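Local atomic coordinates of conserved exported protein (PDB entry 3CLW), a protein that is of unknown function but probably hydrolyses O-glycosidic bonds. Residues Y16-N21 / G406-A411; V439-N444 / R489-I494. All blocks are in the same frame, centred on the assembly; numbering follows the deposited sequence.

Contact 1 (Y16-N21 / G406-A411)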
loop_
_atom_site.group_PDB
_atom_site.type_symbol
_atom_site.label_atom_id
_atom_site.label_comp_id
_atom_site.label_asym_id
_atom_site.label_seq_id
_atom_site.Cartn_x
_atom_site.Cartn_y
_atom_site.Cartn_z
ATOM N N TYR A 16 17.575 -10.257 5.666
ATOM C CA TYR A 16 16.350 -9.939 6.406
ATOM C C TYR A 16 15.078 -10.505 5.746
ATOM O O TYR A 16 15.069 -11.673 5.351
ATOM C CB TYR A 16 16.265 -8.434 6.662
ATOM C CG TYR A 16 17.533 -7.940 7.304
ATOM C CD1 TYR A 16 17.829 -8.245 8.641
ATOM C CD2 TYR A 16 18.462 -7.218 6.573
ATOM C CE1 TYR A 16 19.024 -7.808 9.233
ATOM C CE2 TYR A 16 19.646 -6.784 7.140
ATOM C CZ TYR A 16 19.929 -7.083 8.466
ATOM O OH TYR A 16 21.106 -6.637 9.010
ATOM N N GLN A 17 14.022 -9.687 5.646
ATOM C CA GLN A 17 12.705 -10.133 5.147
ATOM C C GLN A 17 12.708 -10.402 3.632
ATOM O O GLN A 17 13.540 -9.880 2.900
ATOM C CB GLN A 17 11.584 -9.126 5.513
ATOM C CG GLN A 17 11.475 -7.864 4.587
ATOM C CD GLN A 17 12.410 -6.739 4.980
ATOM O OE1 GLN A 17 13.416 -6.958 5.660
ATOM N NE2 GLN A 17 12.069 -5.508 4.581
ATOM N N GLU A 18 11.769 -11.241 3.207
ATOM C CA GLU A 18 11.433 -11.440 1.812
ATOM C C GLU A 18 10.473 -10.318 1.364
ATOM O O GLU A 18 9.568 -9.947 2.116
ATOM C CB GLU A 18 10.755 -12.797 1.668
ATOM C CG GLU A 18 10.346 -13.196 0.256
ATOM C CD GLU A 18 9.566 -14.518 0.244
ATOM O OE1 GLU A 18 8.614 -14.681 1.063
ATOM O OE2 GLU A 18 9.905 -15.405 -0.570
ATOM N N ILE A 19 10.682 -9.786 0.158
ATOM C CA ILE A 19 9.766 -8.778 -0.418
ATOM C C ILE A 19 8.577 -9.456 -1.098
ATOM O O ILE A 19 8.752 -10.357 -1.922
ATOM C CB ILE A 19 10.454 -7.842 -1.443
ATOM C CG1 ILE A 19 11.729 -7.190 -0.877
ATOM C CG2 ILE A 19 9.475 -6.772 -1.957
ATOM C CD1 ILE A 19 11.458 -6.166 0.239
ATOM N N ASP A 20 7.370 -9.036 -0.727
ATOM C CA ASP A 20 6.147 -9.501 -1.378
ATOM C C ASP A 20 5.801 -8.604 -2.581
ATOM O O ASP A 20 5.691 -9.089 -3.685
ATOM C CB ASP A 20 4.976 -9.526 -0.384
ATOM C CG ASP A 20 5.158 -10.572 0.731
ATOM O OD1 ASP A 20 5.842 -11.582 0.493
ATOM O OD2 ASP A 20 4.614 -10.377 1.833
ATOM N N ASN A 21 5.611 -7.302 -2.356
ATOM C CA ASN A 21 5.151 -6.393 -3.437
ATOM C C ASN A 21 5.265 -4.940 -3.057
ATOM O O ASN A 21 5.558 -4.606 -1.912
ATOM C CB ASN A 21 3.682 -6.662 -3.806
ATOM C CG ASN A 21 2.711 -6.458 -2.618
ATOM O OD1 ASN A 21 2.374 -5.323 -2.254
ATOM N ND2 ASN A 21 2.242 -7.562 -2.031
ATOM N N GLY A 406 10.079 -11.589 -4.111
ATOM C CA GLY A 406 10.973 -12.737 -3.919
ATOM C C GLY A 406 12.371 -12.312 -3.498
ATOM O O GLY A 406 13.109 -13.110 -2.956
ATOM N N MET A 407 12.728 -11.048 -3.746
ATOM C CA MET A 407 14.037 -10.546 -3.366
ATOM C C MET A 407 14.076 -10.502 -1.859
ATOM O O MET A 407 13.048 -10.345 -1.210
ATOM C CB MET A 407 14.296 -9.140 -3.917
ATOM C CG MET A 407 14.716 -9.084 -5.402
ATOM S SD MET A 407 15.311 -7.437 -5.835
ATOM C CE MET A 407 15.835 -7.766 -7.490
ATOM N N LYS A 408 15.263 -10.605 -1.290
ATOM C CA LYS A 408 15.376 -10.420 0.137
ATOM C C LYS A 408 16.173 -9.173 0.430
ATOM O O LYS A 408 17.099 -8.857 -0.299
ATOM C CB LYS A 408 15.961 -11.681 0.762
ATOM C CG LYS A 408 14.939 -12.802 0.629
ATOM C CD LYS A 408 15.402 -14.113 1.162
ATOM C CE LYS A 408 14.240 -15.092 1.186
ATOM N NZ LYS A 408 14.734 -16.444 0.765
ATOM N N ARG A 409 15.758 -8.438 1.452
ATOM C CA ARG A 409 16.571 -7.379 1.993
ATOM C C ARG A 409 17.834 -7.987 2.634
ATOM O O ARG A 409 17.771 -9.016 3.299
ATOM C CB ARG A 409 15.802 -6.551 3.024
ATOM C CG ARG A 409 16.532 -5.301 3.395
ATOM C CD ARG A 409 15.713 -4.393 4.252
ATOM N NE ARG A 409 15.607 -4.872 5.627
ATOM C CZ ARG A 409 16.411 -4.490 6.624
ATOM N NH1 ARG A 409 17.418 -3.668 6.383
ATOM N NH2 ARG A 409 16.224 -4.940 7.859
ATOM N N ILE A 410 18.973 -7.344 2.403
ATOM C CA ILE A 410 20.261 -7.819 2.920
ATOM C C ILE A 410 20.918 -6.646 3.613
ATOM O O ILE A 410 20.440 -5.509 3.494
ATOM C CB ILE A 410 21.155 -8.410 1.807
ATOM C CG1 ILE A 410 21.412 -7.374 0.685
ATOM C CG2 ILE A 410 20.514 -9.654 1.239
ATOM C CD1 ILE A 410 22.198 -7.912 -0.478
ATOM N N ALA A 411 21.977 -6.920 4.371
ATOM C CA ALA A 411 22.663 -5.883 5.144
ATOM C C ALA A 411 23.477 -4.923 4.263
ATOM O O ALA A 411 24.129 -5.335 3.295
ATOM C CB ALA A 411 23.583 -6.535 6.202
#
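Arg409 lays its guanidinium flat on the ring of Tyr16, the two planes only 11° apart and their centres 4.0 Å from each other. CZ and NH2 do the touching: Arg409 NH2 sits 3.3 Å from Tyr16 CG, shifted toward the rim of the ring. The chain runs straight out from the backbone and then turns at chi3 (75°), which swings the flat group over the tyrosine and aims NE at the neighbouring glutamine. There Arg409 NE donates to Gln17 OE1 at 3.0 Å, a nearly straight bond lying in the guanidinium plane, so the group is held both by a face and by an edge. Gln17 NE2 gives hydrogen bonds to the carbonyls of Leu346 and Ala351, which positions the amide, while Asn350 takes a weak bond from Arg409 NH2.

The two backbones run antiparallel. Tyr16 N donates to Arg409 O at 2.7 Å, and Arg409 N returns a bond to Gln17 O. Glu18 and Lys408 form the non-hydrogen-bonded pair that follows; the carboxylate of Glu18 turns to Lys307 for its salt bridge. Beyond the regular strands, Ile19 N reaches Met407 O at 2.8 Å and Gly406 N reaches Ile19 O at 2.8 Å. Gly406 has a positive phi of 104°, a backbone shape that suits glycine. The arrangement is an antiparallel beta pairing between the N-terminal strand and a strand of the C-terminal beta region, consistent with the barrel-plus-beta-domain architecture of family 30 glycoside hydrolases.

Contact 2 (V439-N444 / R489-I494)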
loop_
_atom_site.group_PDB
_atom_site.type_symbol
_atom_site.label_atom_id
_atom_site.label_comp_id
_atom_site.label_asym_id
_atom_site.label_seq_id
_atom_site.Cartn_x
_atom_site.Cartn_y
_atom_site.Cartn_z
ATOM N N VAL A 439 20.345 -4.549 -5.588
ATOM C CA VAL A 439 19.653 -3.281 -5.740
ATOM C C VAL A 439 19.820 -2.460 -4.469
ATOM O O VAL A 439 19.482 -2.905 -3.381
ATOM C CB VAL A 439 18.119 -3.511 -6.008
ATOM C CG1 VAL A 439 17.329 -2.186 -5.991
ATOM C CG2 VAL A 439 17.888 -4.307 -7.309
ATOM N N THR A 440 20.353 -1.263 -4.605
ATOM C CA THR A 440 20.556 -0.386 -3.470
ATOM C C THR A 440 19.816 0.946 -3.700
ATOM O O THR A 440 19.871 1.526 -4.784
ATOM C CB THR A 440 22.068 -0.191 -3.237
ATOM O OG1 THR A 440 22.664 -1.483 -3.028
ATOM C CG2 THR A 440 22.328 0.657 -2.046
ATOM N N VAL A 441 19.089 1.402 -2.696
ATOM C CA VAL A 441 18.330 2.634 -2.840
ATOM C C VAL A 441 18.771 3.576 -1.747
ATOM O O VAL A 441 18.650 3.257 -0.564
ATOM C CB VAL A 441 16.786 2.402 -2.781
ATOM C CG1 VAL A 441 16.030 3.699 -2.991
ATOM C CG2 VAL A 441 16.341 1.373 -3.806
ATOM N N ALA A 442 19.297 4.720 -2.163
ATOM C CA ALA A 442 19.876 5.706 -1.282
ATOM C C ALA A 442 19.075 6.979 -1.315
ATOM O O ALA A 442 18.838 7.551 -2.381
ATOM C CB ALA A 442 21.322 5.985 -1.679
ATOM N N ILE A 443 18.639 7.427 -0.150
ATOM C CA ILE A 443 17.967 8.721 -0.069
ATOM C C ILE A 443 18.903 9.734 0.523
ATOM O O ILE A 443 19.359 9.559 1.660
ATOM C CB ILE A 443 16.690 8.685 0.809
ATOM C CG1 ILE A 443 15.776 7.536 0.381
ATOM C CG2 ILE A 443 15.971 10.054 0.771
ATOM C CD1 ILE A 443 14.683 7.239 1.386
ATOM N N ASN A 444 19.170 10.797 -0.242
ATOM C CA ASN A 444 19.890 11.948 0.275
ATOM C C ASN A 444 18.922 13.044 0.730
ATOM O O ASN A 444 18.484 13.899 -0.063
ATOM C CB ASN A 444 20.902 12.486 -0.741
ATOM C CG ASN A 444 21.825 13.551 -0.135
ATOM O OD1 ASN A 444 21.592 14.039 0.968
ATOM N ND2 ASN A 444 22.866 13.907 -0.860
ATOM N N ARG A 489 18.958 16.232 -1.762
ATOM C CA ARG A 489 17.512 16.104 -1.970
ATOM C C ARG A 489 17.096 15.156 -3.146
ATOM O O ARG A 489 16.261 15.498 -4.012
ATOM C CB ARG A 489 16.887 17.500 -2.060
ATOM C CG ARG A 489 17.238 18.393 -0.855
ATOM C CD ARG A 489 16.650 17.820 0.437
ATOM N NE ARG A 489 15.211 18.055 0.485
ATOM C CZ ARG A 489 14.376 17.514 1.364
ATOM N NH1 ARG A 489 14.827 16.692 2.300
ATOM N NH2 ARG A 489 13.075 17.796 1.295
ATOM N N SER A 490 17.674 13.953 -3.123
ATOM C CA SER A 490 17.523 12.988 -4.201
ATOM C C SER A 490 17.289 11.581 -3.694
ATOM O O SER A 490 17.645 11.267 -2.555
ATOM C CB SER A 490 18.798 12.964 -5.034
ATOM O OG SER A 490 19.861 12.317 -4.345
ATOM N N VAL A 491 16.718 10.734 -4.554
ATOM C CA VAL A 491 16.727 9.294 -4.354
ATOM C C VAL A 491 17.458 8.625 -5.510
ATOM O O VAL A 491 17.169 8.897 -6.667
ATOM C CB VAL A 491 15.304 8.716 -4.241
ATOM C CG1 VAL A 491 15.372 7.293 -3.719
ATOM C CG2 VAL A 491 14.462 9.571 -3.329
ATOM N N ALA A 492 18.427 7.775 -5.206
ATOM C CA ALA A 492 19.166 7.031 -6.253
ATOM C C ALA A 492 18.950 5.555 -6.072
ATOM O O ALA A 492 18.989 5.061 -4.949
ATOM C CB ALA A 492 20.660 7.325 -6.193
ATOM N N THR A 493 18.686 4.860 -7.169
ATOM C CA THR A 493 18.780 3.415 -7.173
ATOM C C THR A 493 20.023 3.001 -7.942
ATOM O O THR A 493 20.254 3.493 -9.057
ATOM C CB THR A 493 17.556 2.779 -7.765
ATOM O OG1 THR A 493 16.441 3.258 -7.021
ATOM C CG2 THR A 493 17.626 1.242 -7.637
ATOM N N ILE A 494 20.805 2.109 -7.308
ATOM C CA ILE A 494 22.026 1.561 -7.868
ATOM C C ILE A 494 21.876 0.058 -8.043
ATOM O O ILE A 494 21.671 -0.686 -7.064
ATOM C CB ILE A 494 23.269 1.913 -6.986
ATOM C CG1 ILE A 494 23.414 3.444 -6.806
ATOM C CG2 ILE A 494 24.541 1.315 -7.584
ATOM C CD1 ILE A 494 22.961 3.969 -5.447
HETATM O O HOH W 1 23.590 -2.150 -5.427
#
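Strands 439-444 and 490-494 form an antiparallel beta pair, buried in the C-terminal beta region and regular up to a bulge at one end. Three hydrogen-bonded pairs, Thr440 with Ile494, Ala442 with Ala492 and Asn444 with Ser490, alternate with the non-hydrogen-bonded pairs Val441 with Thr493 and Ile443 with Val491. The central bonds are nearly straight: Ala442 N to Ala492 O is 2.8 Å and Ala492 N to Ala442 O is 2.9 Å. At the far end Ser490 N to Asn444 O is longer, 3.2 Å, where Arg489 and Ser490 both face Asn444 in a G1 bulge, with Arg489 at a positive phi of 57°.

On the face carrying Val441, Ile443, Val491 and Thr493 the packing is mostly aliphatic. Val441 CG1, anti to its own N (chi1 -178°), crosses over to Val491 CG1 at 3.7 Å. Ile443 lies alongside Val491 and points the same way, with CG1 to CG1 at 4.1 Å. Thr493 turns its methyl toward Val439, CG2 to CG1 being 3.8 Å, and its hydroxyl bonds to the carbonyl of Asn398. At the other end, a water joins Thr440 OG1 at 2.7 Å to Ile494 O, to which it donates; that carbonyl thus receives the water as well as Thr440 N. Thr440 OG1 is also hydrogen-bonded to Ser431 OG.

The Val441, Ile443 and Val491 face rests against two helices: Val441 and Ile443 touch Tyr399 of helix 391-400, and Ile443 and Val491 reach helix 328-347 at Ala339 and Leu336. On the reverse, Ala442 and Ala492 meet Leu486 of strand 484-486.

In the fold
Contact 1 and contact 2 have centres about 17 Å apart and follow one another along the chain. Strand 427-433 bridges them: it pairs antiparallel with 408-414 on one side and with 438-444 on the other. They also touch directly, Met407 CE packing on Val439 CG2 at 4.0 Å. Contact 1 ties the N-terminal strand, which also runs parallel to 353-356, to this C-terminal strand system, and contact 2 carries the pairing on to 490-495 near the chain's end. No ligand marks an active site here, and both contacts are structural packing.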